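Local coordinates for protein levansucrase (Bacillus subtilis, PDB 1OYG) that belongs to the levansucrase/invertase family, whose members are enzymes built on a five-bladed beta-propeller, at residues Val173-Asp177 against Ser178-Ile182. Sequence-based numbering, arbitrary orientation.
Sequences VSASD and SSLNI
Ala175 and Leu180 meet on the packed face of a beta hairpin that ends strand 163-175 and starts strand 180-192, the last two strands of their sheet. With CG beside the backbone N (chi1 -68°), Leu180 sends its CD2 branch across the non-hydrogen-bonded pair to Ala175 CB, 3.5 Å away. Val173 divides its branches: CG1 touches Leu180 CB at 3.9 Å, whereas CG2 touches Ile182 CG1 at 4.1 Å. Tyr74, Tyr77 and Ile79 pack against the buried Leu180, and Met97 lies against Val173 and Ile182.

The other face is polar and open. Here Ser174 and Asn181 form the hydrogen-bonded pair, Ser174 N to Asn181 O and Asn181 N to Ser174 O both measuring 3.0 Å. Ser174 OG turns to Asn183, while the Asn181 amide gives ND2 to Ser179 OG at 2.9 Å, with the oxygen tilted from the amide plane. A water donates to the carbonyls of Ser174 and Ser179, bridging the two arms of the hairpin on this side.

At the turn, Ser176 N meets Ser179 O almost straight (166°). Ser176 OG, held between its backbone N and carbonyl carbon (chi1 72°), accepts from Ser179 N at 3.3 Å and weakly from Ser178 N. One hydroxyl thus serves two backbone N-H groups of the exposed reversal, the second only weakly, while hydrocarbon contacts pack the Val173, Ala175, Leu180 and Ile182 face against side chains from strands 77-85 and 94-101 and the loop holding Tyr74.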
loop_
_atom_site.group_PDB
_atom_site.type_symbol
_atom_site.label_atom_id
_atom_site.label_comp_id
_atom_site.label_asym_id
_atom_site.label_seq_id
_atom_site.Cartn_x
_atom_site.Cartn_y
_atom_site.Cartn_z
ATOM N N VAL A 173 -17.387 -0.079 -18.394
ATOM C CA VAL A 173 -17.884 1.267 -18.128
ATOM C C VAL A 173 -18.220 1.997 -19.425
ATOM O O VAL A 173 -17.358 2.156 -20.293
ATOM C CB VAL A 173 -16.829 2.090 -17.348
ATOM C CG1 VAL A 173 -17.303 3.528 -17.118
ATOM C CG2 VAL A 173 -16.499 1.417 -16.024
ATOM N N SER A 174 -19.467 2.446 -19.541
ATOM C CA SER A 174 -19.899 3.276 -20.663
ATOM C C SER A 174 -19.629 4.744 -20.373
ATOM O O SER A 174 -19.854 5.214 -19.258
ATOM C CB SER A 174 -21.392 3.089 -20.921
ATOM O OG SER A 174 -21.667 1.770 -21.350
ATOM N N ALA A 175 -19.154 5.464 -21.386
ATOM C CA ALA A 175 -18.811 6.873 -21.250
ATOM C C ALA A 175 -19.667 7.742 -22.161
ATOM O O ALA A 175 -19.881 7.416 -23.330
ATOM C CB ALA A 175 -17.340 7.085 -21.568
ATOM N N SER A 176 -20.155 8.843 -21.606
ATOM C CA SER A 176 -20.845 9.872 -22.373
ATOM C C SER A 176 -20.250 11.238 -22.029
ATOM O O SER A 176 -19.306 11.328 -21.241
ATOM C CB SER A 176 -22.344 9.837 -22.073
ATOM O OG SER A 176 -22.624 10.330 -20.775
ATOM N N ASP A 177 -20.806 12.297 -22.611
ATOM C CA ASP A 177 -20.302 13.652 -22.395
ATOM C C ASP A 177 -20.458 14.125 -20.944
ATOM O O ASP A 177 -19.725 15.020 -20.501
ATOM C CB ASP A 177 -21.008 14.648 -23.328
ATOM C CG ASP A 177 -20.746 14.373 -24.811
ATOM O OD1 ASP A 177 -19.861 13.552 -25.143
ATOM O OD2 ASP A 177 -21.384 14.945 -25.720
ATOM N N SER A 178 -21.401 13.527 -20.212
ATOM C CA SER A 178 -21.742 13.974 -18.857
ATOM C C SER A 178 -21.429 12.975 -17.740
ATOM O O SER A 178 -21.136 13.390 -16.615
ATOM C CB SER A 178 -23.228 14.355 -18.789
ATOM O OG SER A 178 -24.057 13.375 -19.397
ATOM N N SER A 179 -21.492 11.674 -18.029
ATOM C CA SER A 179 -21.338 10.659 -16.986
ATOM C C SER A 179 -20.550 9.415 -17.407
ATOM O O SER A 179 -20.324 9.167 -18.590
ATOM C CB SER A 179 -22.717 10.239 -16.459
ATOM O OG SER A 179 -23.442 9.507 -17.430
ATOM N N LEU A 180 -20.110 8.663 -16.404
ATOM C CA LEU A 180 -19.606 7.307 -16.575
ATOM C C LEU A 180 -20.580 6.400 -15.846
ATOM O O LEU A 180 -21.074 6.757 -14.776
ATOM C CB LEU A 180 -18.213 7.142 -15.964
ATOM C CG LEU A 180 -17.050 7.880 -16.634
ATOM C CD1 LEU A 180 -15.748 7.532 -15.927
ATOM C CD2 LEU A 180 -16.954 7.556 -18.119
ATOM N N ASN A 181 -20.850 5.233 -16.419
ATOM C CA ASN A 181 -21.783 4.279 -15.831
ATOM C C ASN A 181 -21.169 2.884 -15.831
ATOM O O ASN A 181 -20.727 2.403 -16.867
ATOM C CB ASN A 181 -23.111 4.300 -16.598
ATOM C CG ASN A 181 -23.829 5.641 -16.486
ATOM O OD1 ASN A 181 -24.670 5.839 -15.609
ATOM N ND2 ASN A 181 -23.482 6.576 -17.362
ATOM N N ILE A 182 -21.109 2.251 -14.661
ATOM C CA ILE A 182 -20.603 0.885 -14.553
ATOM C C ILE A 182 -21.706 -0.075 -14.990
ATOM O O ILE A 182 -22.788 -0.096 -14.405
ATOM C CB ILE A 182 -20.135 0.566 -13.108
ATOM C CG1 ILE A 182 -18.966 1.468 -12.706
ATOM C CG2 ILE A 182 -19.727 -0.901 -12.991
ATOM C CD1 ILE A 182 -18.715 1.530 -11.212
HETATM O O HOH W 1 -22.326 6.878 -19.529
#